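Local atomic coordinates of uncharacterized protein (Enterococcus faecalis, PDB entry 2R41), a protein that is of unknown function, belongs to the DUF960 family and may act as a GTP cyclohydrolase, an activity not established. Residues Val20-Ile32 with Leu78-Ile90. Sequence-based numbering, arbitrary orientation.
Sequences VVSSLPSGLIDSI and LPFSYSTAYPSRI
Tyr86 and Phe80, two aromatic rings from one irregular loop, pack one after the other along the start of helix 26-40, Tyr86 by Leu24, Pro25 and Leu28, Phe80 by Gly27, Leu28 and Ser31, and no hydrogen bond joins Val20-Ile32 to Leu78-Ile90. The Tyr86 ring meets the residues leading into the helix. The side chains of Pro25, the N-cap residue, and Tyr86 cross at about a right angle, Pro25 CD lying 3.4 Å from Tyr86 CE1. The carbonyl of Ser23 lies at the ring edge, and Leu28 CD1 reaches Tyr86 CE2 at 3.8 Å. One face of this ring carries Ser83 CB, 3.6 Å above its centre. Ser83 also opens the type I turn to Tyr86, and its OG accepts from Ala85 N in an ST turn. Further along the helix, Ser31 OG sits in the plane of the Phe80 ring, at its edge. Ser31 OG donates to Gly27 O at 3.2 Å, in the carbonyl plane. Gly27 O thus accepts two bonds from one residue, the other from Ser31 N, and the hydroxyl's bond fixes where it sits against the ring. Leu78 CD1 touches Leu28 CD2 at 3.9 Å. On the sheet side, Ile90 CD1 meets Ile32 CD1 tip to tip at 3.7 Å. It also approaches Leu24 CD1, at 4.2 Å. Phe52 and Ile101 of neighbouring strands touch Ile32, while Ser22 of a second subunit packs on Phe80 and Leu34 of a third on Ser31. The arrangement is that of an alpha-beta layered fold, with a helix lying against a mixed sheet and the connection between strands 73-78 and 89-94 packing against the start of the helix.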
ATOM      1  N   VAL C  20      18.602  -4.091  -2.527  1.00 44.17           N
ATOM      2  CA  VAL C  20      18.608  -4.407  -1.108  1.00 43.96           C
ATOM      3  C   VAL C  20      17.512  -5.426  -0.791  1.00 44.77           C
ATOM      4  O   VAL C  20      17.715  -6.387  -0.040  1.00 45.78           O
ATOM      5  CB  VAL C  20      18.444  -3.125  -0.236  1.00 42.85           C
ATOM      6  CG1 VAL C  20      18.018  -3.454   1.145  1.00 41.57           C
ATOM      7  CG2 VAL C  20      19.769  -2.414  -0.112  1.00 44.35           C
ATOM      8  N   VAL C  21      16.341  -5.221  -1.360  1.00 45.08           N
ATOM      9  CA  VAL C  21      15.173  -5.964  -0.918  1.00 45.39           C
ATOM     10  C   VAL C  21      15.316  -7.411  -1.351  1.00 46.59           C
ATOM     11  O   VAL C  21      14.789  -8.311  -0.686  1.00 47.10           O
ATOM     12  CB  VAL C  21      13.838  -5.346  -1.454  1.00 45.51           C
ATOM     13  CG1 VAL C  21      13.640  -5.666  -2.929  1.00 45.30           C
ATOM     14  CG2 VAL C  21      12.665  -5.847  -0.672  1.00 46.04           C
ATOM     15  N   SER C  22      16.059  -7.614  -2.441  1.00 47.08           N
ATOM     16  CA  SER C  22      16.155  -8.921  -3.096  1.00 48.96           C
ATOM     17  C   SER C  22      17.418  -9.659  -2.625  1.00 49.31           C
ATOM     18  O   SER C  22      17.723 -10.776  -3.059  1.00 51.14           O
ATOM     19  CB  SER C  22      16.173  -8.735  -4.617  1.00 49.53           C
ATOM     20  OG  SER C  22      17.304  -7.945  -4.950  1.00 51.03           O
ATOM     21  N   SER C  23      18.135  -9.044  -1.703  1.00 48.02           N
ATOM     22  CA  SER C  23      19.429  -9.516  -1.368  1.00 48.03           C
ATOM     23  C   SER C  23      19.622  -9.639   0.149  1.00 47.24           C
ATOM     24  O   SER C  23      20.423 -10.457   0.603  1.00 48.38           O
ATOM     25  CB  SER C  23      20.409  -8.586  -2.048  1.00 48.21           C
ATOM     26  OG  SER C  23      21.431  -8.171  -1.168  1.00 51.31           O
ATOM     27  N   LEU C  24      18.878  -8.866   0.944  1.00 45.54           N
ATOM     28  CA  LEU C  24      18.857  -9.049   2.418  1.00 44.58           C
ATOM     29  C   LEU C  24      17.488  -9.487   2.906  1.00 44.24           C
ATOM     30  O   LEU C  24      16.473  -9.017   2.379  1.00 45.48           O
ATOM     31  CB  LEU C  24      19.148  -7.747   3.135  1.00 43.39           C
ATOM     32  CG  LEU C  24      20.464  -7.027   2.948  1.00 43.05           C
ATOM     33  CD1 LEU C  24      20.438  -5.757   3.841  1.00 41.22           C
ATOM     34  CD2 LEU C  24      21.589  -7.965   3.286  1.00 43.99           C
ATOM     35  N   PRO C  25      17.429 -10.359   3.923  1.00 43.45           N
ATOM     36  CA  PRO C  25      16.112 -10.685   4.455  1.00 43.52           C
ATOM     37  C   PRO C  25      15.479  -9.481   5.125  1.00 42.13           C
ATOM     38  O   PRO C  25      16.177  -8.576   5.514  1.00 41.64           O
ATOM     39  CB  PRO C  25      16.416 -11.752   5.491  1.00 44.86           C
ATOM     40  CG  PRO C  25      17.839 -11.566   5.845  1.00 44.11           C
ATOM     41  CD  PRO C  25      18.498 -11.087   4.612  1.00 43.85           C
ATOM     42  N   SER C  26      14.168  -9.470   5.248  1.00 42.60           N
ATOM     43  CA  SER C  26      13.447  -8.416   5.962  1.00 42.82           C
ATOM     44  C   SER C  26      13.919  -8.011   7.358  1.00 42.38           C
ATOM     45  O   SER C  26      13.926  -6.837   7.707  1.00 41.61           O
ATOM     46  CB  SER C  26      12.027  -8.852   6.101  1.00 44.37           C
ATOM     47  OG  SER C  26      11.358  -8.358   4.989  1.00 47.31           O
ATOM     48  N   GLY C  27      14.284  -8.994   8.157  1.00 43.12           N
ATOM     49  CA  GLY C  27      14.597  -8.755   9.528  1.00 43.94           C
ATOM     50  C   GLY C  27      15.871  -7.977   9.617  1.00 43.19           C
ATOM     51  O   GLY C  27      16.163  -7.364  10.642  1.00 44.27           O
ATOM     52  N   LEU C  28      16.640  -7.985   8.540  1.00 42.12           N
ATOM     53  CA  LEU C  28      17.896  -7.270   8.542  1.00 40.73           C
ATOM     54  C   LEU C  28      17.732  -5.841   8.057  1.00 39.26           C
ATOM     55  O   LEU C  28      18.369  -4.911   8.577  1.00 38.67           O
ATOM     56  CB  LEU C  28      18.918  -8.020   7.705  1.00 40.88           C
ATOM     57  CG  LEU C  28      19.966  -8.671   8.595  1.00 42.89           C
ATOM     58  CD1 LEU C  28      20.445  -9.985   8.004  1.00 47.01           C
ATOM     59  CD2 LEU C  28      21.140  -7.707   8.800  1.00 42.01           C
ATOM     60  N   ILE C  29      16.901  -5.674   7.040  1.00 38.75           N
ATOM     61  CA  ILE C  29      16.542  -4.364   6.604  1.00 38.20           C
ATOM     62  C   ILE C  29      15.933  -3.630   7.817  1.00 39.83           C
ATOM     63  O   ILE C  29      16.409  -2.555   8.187  1.00 39.23           O
ATOM     64  CB  ILE C  29      15.553  -4.426   5.451  1.00 38.33           C
ATOM     65  CG1 ILE C  29      16.184  -5.138   4.243  1.00 37.87           C
ATOM     66  CG2 ILE C  29      15.073  -3.026   5.109  1.00 37.99           C
ATOM     67  CD1 ILE C  29      15.332  -5.141   2.932  1.00 36.98           C
ATOM     68  N   ASP C  30      14.942  -4.228   8.477  1.00 41.48           N
ATOM     69  CA  ASP C  30      14.326  -3.570   9.616  1.00 43.77           C
ATOM     70  C   ASP C  30      15.366  -3.215  10.669  1.00 43.98           C
ATOM     71  O   ASP C  30      15.321  -2.120  11.265  1.00 44.50           O
ATOM     72  CB  ASP C  30      13.229  -4.425  10.240  1.00 46.10           C
ATOM     73  CG  ASP C  30      11.994  -4.557   9.339  1.00 50.61           C
ATOM     74  OD1 ASP C  30      11.965  -3.891   8.257  1.00 54.02           O
ATOM     75  OD2 ASP C  30      11.059  -5.342   9.694  1.00 55.14           O
ATOM     76  N   SER C  31      16.300  -4.134  10.909  1.00 43.92           N
ATOM     77  CA  SER C  31      17.461  -3.828  11.744  1.00 43.53           C
ATOM     78  C   SER C  31      18.146  -2.523  11.409  1.00 41.83           C
ATOM     79  O   SER C  31      18.484  -1.781  12.324  1.00 42.45           O
ATOM     80  CB  SER C  31      18.501  -4.919  11.654  1.00 44.04           C
ATOM     81  OG  SER C  31      18.207  -5.869  12.629  1.00 47.68           O
ATOM     82  N   ILE C  32      18.385  -2.230  10.130  1.00 39.89           N
ATOM     83  CA  ILE C  32      19.042  -0.969   9.840  1.00 38.45           C
ATOM     84  C   ILE C  32      18.163   0.161  10.354  1.00 38.08           C
ATOM     85  O   ILE C  32      18.629   1.015  11.103  1.00 38.28           O
ATOM     86  CB  ILE C  32      19.299  -0.754   8.378  1.00 38.32           C
ATOM     87  CG1 ILE C  32      20.098  -1.917   7.762  1.00 39.52           C
ATOM     88  CG2 ILE C  32      20.000   0.548   8.188  1.00 37.48           C
ATOM     89  CD1 ILE C  32      21.377  -2.204   8.421  1.00 40.33           C
ATOM     90  N   LEU C  78      24.526  -7.857  15.805  1.00 55.76           N
ATOM     91  CA  LEU C  78      23.179  -8.304  15.590  1.00 55.07           C
ATOM     92  C   LEU C  78      22.995  -9.771  15.868  1.00 57.06           C
ATOM     93  O   LEU C  78      23.908 -10.580  15.647  1.00 58.13           O
ATOM     94  CB  LEU C  78      22.737  -8.011  14.168  1.00 53.61           C
ATOM     95  CG  LEU C  78      22.448  -6.549  13.856  1.00 51.29           C
ATOM     96  CD1 LEU C  78      21.906  -6.475  12.462  1.00 48.90           C
ATOM     97  CD2 LEU C  78      21.491  -5.957  14.873  1.00 50.32           C
ATOM     98  N   PRO C  79      21.785 -10.125  16.328  1.00 57.75           N
ATOM     99  CA  PRO C  79      21.468 -11.505  16.606  1.00 59.30           C
ATOM    100  C   PRO C  79      21.470 -12.323  15.347  1.00 58.76           C
ATOM    101  O   PRO C  79      21.693 -13.514  15.420  1.00 61.16           O
ATOM    102  CB  PRO C  79      20.057 -11.438  17.222  1.00 60.07           C
ATOM    103  CG  PRO C  79      19.462 -10.145  16.773  1.00 57.97           C
ATOM    104  CD  PRO C  79      20.651  -9.216  16.621  1.00 57.59           C
ATOM    105  N   PHE C  80      21.260 -11.698  14.199  1.00 56.57           N
ATOM    106  CA  PHE C  80      21.071 -12.457  12.946  1.00 57.29           C
ATOM    107  C   PHE C  80      22.284 -13.179  12.373  1.00 57.80           C
ATOM    108  O   PHE C  80      23.418 -12.861  12.674  1.00 58.13           O
ATOM    109  CB  PHE C  80      20.360 -11.601  11.884  1.00 55.48           C
ATOM    110  CG  PHE C  80      19.117 -10.988  12.402  1.00 56.08           C
ATOM    111  CD1 PHE C  80      18.070 -11.808  12.857  1.00 60.17           C
ATOM    112  CD2 PHE C  80      19.009  -9.619  12.532  1.00 54.76           C
ATOM    113  CE1 PHE C  80      16.907 -11.263  13.391  1.00 60.31           C
ATOM    114  CE2 PHE C  80      17.857  -9.049  13.066  1.00 55.62           C
ATOM    115  CZ  PHE C  80      16.803  -9.867  13.494  1.00 58.56           C
ATOM    116  N   SER C  81      22.007 -14.169  11.551  1.00 58.90           N
ATOM    117  CA  SER C  81      23.024 -14.972  10.946  1.00 60.62           C
ATOM    118  C   SER C  81      23.668 -14.269   9.756  1.00 59.81           C
ATOM    119  O   SER C  81      22.964 -13.754   8.855  1.00 58.83           O
ATOM    120  CB  SER C  81      22.399 -16.256  10.463  1.00 62.18           C
ATOM    121  OG  SER C  81      23.205 -17.317  10.866  1.00 64.59           O
ATOM    122  N   TYR C  82      25.003 -14.260   9.746  1.00 60.69           N
ATOM    123  CA  TYR C  82      25.765 -13.756   8.614  1.00 59.95           C
ATOM    124  C   TYR C  82      25.747 -14.756   7.478  1.00 61.11           C
ATOM    125  O   TYR C  82      25.741 -15.961   7.708  1.00 62.63           O
ATOM    126  CB  TYR C  82      27.212 -13.440   9.007  1.00 61.28           C
ATOM    127  CG  TYR C  82      28.073 -12.956   7.843  1.00 61.26           C
ATOM    128  CD1 TYR C  82      28.157 -11.603   7.526  1.00 59.05           C
ATOM    129  CD2 TYR C  82      28.795 -13.853   7.067  1.00 61.73           C
ATOM    130  CE1 TYR C  82      28.949 -11.158   6.468  1.00 59.93           C
ATOM    131  CE2 TYR C  82      29.579 -13.430   6.020  1.00 63.52           C
ATOM    132  CZ  TYR C  82      29.657 -12.084   5.715  1.00 63.10           C
ATOM    133  OH  TYR C  82      30.452 -11.669   4.656  1.00 64.31           O
ATOM    134  N   SER C  83      25.718 -14.212   6.264  1.00 60.21           N
ATOM    135  CA  SER C  83      25.836 -14.943   5.026  1.00 61.66           C
ATOM    136  C   SER C  83      26.774 -14.191   4.067  1.00 61.73           C
ATOM    137  O   SER C  83      26.768 -12.971   4.007  1.00 60.11           O
ATOM    138  CB  SER C  83      24.471 -15.109   4.408  1.00 60.50           C
ATOM    139  OG  SER C  83      24.592 -15.203   3.004  1.00 61.40           O
ATOM    140  N   THR C  84      27.583 -14.924   3.310  1.00 64.74           N
ATOM    141  CA  THR C  84      28.575 -14.313   2.414  1.00 65.48           C
ATOM    142  C   THR C  84      27.888 -13.706   1.181  1.00 64.82           C
ATOM    143  O   THR C  84      28.497 -12.933   0.414  1.00 64.85           O
ATOM    144  CB  THR C  84      29.525 -15.360   1.889  1.00 68.66           C
ATOM    145  OG1 THR C  84      28.840 -16.085   0.856  1.00 68.51           O
ATOM    146  CG2 THR C  84      29.993 -16.316   3.027  1.00 69.41           C
ATOM    147  N   ALA C  85      26.624 -14.102   1.002  1.00 64.23           N
ATOM    148  CA  ALA C  85      25.764 -13.639  -0.081  1.00 63.15           C
ATOM    149  C   ALA C  85      25.314 -12.205   0.128  1.00 60.77           C
ATOM    150  O   ALA C  85      24.991 -11.517  -0.833  1.00 60.87           O
ATOM    151  CB  ALA C  85      24.542 -14.557  -0.216  1.00 63.24           C
ATOM    152  N   TYR C  86      25.274 -11.754   1.381  1.00 59.39           N
ATOM    153  CA  TYR C  86      24.789 -10.412   1.688  1.00 56.51           C
ATOM    154  C   TYR C  86      25.713  -9.370   1.080  1.00 56.45           C
ATOM    155  O   TYR C  86      26.908  -9.623   0.894  1.00 58.06           O
ATOM    156  CB  TYR C  86      24.667 -10.179   3.199  1.00 55.12           C
ATOM    157  CG  TYR C  86      23.631 -11.027   3.878  1.00 55.01           C
ATOM    158  CD1 TYR C  86      22.521 -11.519   3.177  1.00 55.89           C
ATOM    159  CD2 TYR C  86      23.749 -11.350   5.218  1.00 55.66           C
ATOM    160  CE1 TYR C  86      21.565 -12.326   3.796  1.00 55.21           C
ATOM    161  CE2 TYR C  86      22.794 -12.151   5.857  1.00 57.44           C
ATOM    162  CZ  TYR C  86      21.706 -12.634   5.136  1.00 56.92           C
ATOM    163  OH  TYR C  86      20.762 -13.412   5.766  1.00 57.10           O
ATOM    164  N   PRO C  87      25.160  -8.188   0.784  1.00 54.85           N
ATOM    165  CA  PRO C  87      25.910  -7.056   0.283  1.00 54.63           C
ATOM    166  C   PRO C  87      26.838  -6.583   1.389  1.00 54.44           C
ATOM    167  O   PRO C  87      26.445  -6.588   2.547  1.00 52.94           O
ATOM    168  CB  PRO C  87      24.813  -6.030   0.026  1.00 53.32           C
ATOM    169  CG  PRO C  87      23.750  -6.399   0.990  1.00 51.79           C
ATOM    170  CD  PRO C  87      23.738  -7.858   0.965  1.00 53.25           C
ATOM    171  N   SER C  88      28.063  -6.204   1.047  1.00 55.99           N
ATOM    172  CA  SER C  88      29.046  -5.923   2.083  1.00 56.86           C
ATOM    173  C   SER C  88      28.812  -4.560   2.740  1.00 55.21           C
ATOM    174  O   SER C  88      29.147  -4.369   3.901  1.00 55.59           O
ATOM    175  CB  SER C  88      30.464  -6.028   1.543  1.00 59.46           C
ATOM    176  OG  SER C  88      30.815  -4.830   0.866  1.00 62.31           O
ATOM    177  N   ARG C  89      28.237  -3.607   2.012  1.00 53.70           N
ATOM    178  CA  ARG C  89      27.786  -2.384   2.668  1.00 51.38           C
ATOM    179  C   ARG C  89      26.492  -1.848   2.090  1.00 49.16           C
ATOM    180  O   ARG C  89      26.190  -2.131   0.942  1.00 49.97           O
ATOM    181  CB  ARG C  89      28.889  -1.320   2.697  1.00 52.84           C
ATOM    182  CG  ARG C  89      29.394  -0.805   1.399  1.00 55.25           C
ATOM    183  CD  ARG C  89      30.768  -0.158   1.645  1.00 63.60           C
ATOM    184  NE  ARG C  89      30.959   1.074   0.860  1.00 70.53           N
ATOM    185  CZ  ARG C  89      31.126   1.144  -0.478  1.00 73.62           C
ATOM    186  NH1 ARG C  89      31.127   0.045  -1.257  1.00 74.06           N
ATOM    187  NH2 ARG C  89      31.264   2.340  -1.059  1.00 73.58           N
ATOM    188  N   ILE C  90      25.721  -1.112   2.887  1.00 46.63           N
ATOM    189  CA  ILE C  90      24.553  -0.381   2.382  1.00 45.20           C
ATOM    190  C   ILE C  90      24.481   1.052   2.911  1.00 44.26           C
ATOM    191  O   ILE C  90      25.144   1.417   3.891  1.00 43.60           O
ATOM    192  CB  ILE C  90      23.213  -1.054   2.735  1.00 44.64           C
ATOM    193  CG1 ILE C  90      22.939  -0.934   4.216  1.00 45.18           C
ATOM    194  CG2 ILE C  90      23.184  -2.521   2.334  1.00 45.29           C
ATOM    195  CD1 ILE C  90      22.449  -2.251   4.854  1.00 49.72           C
TER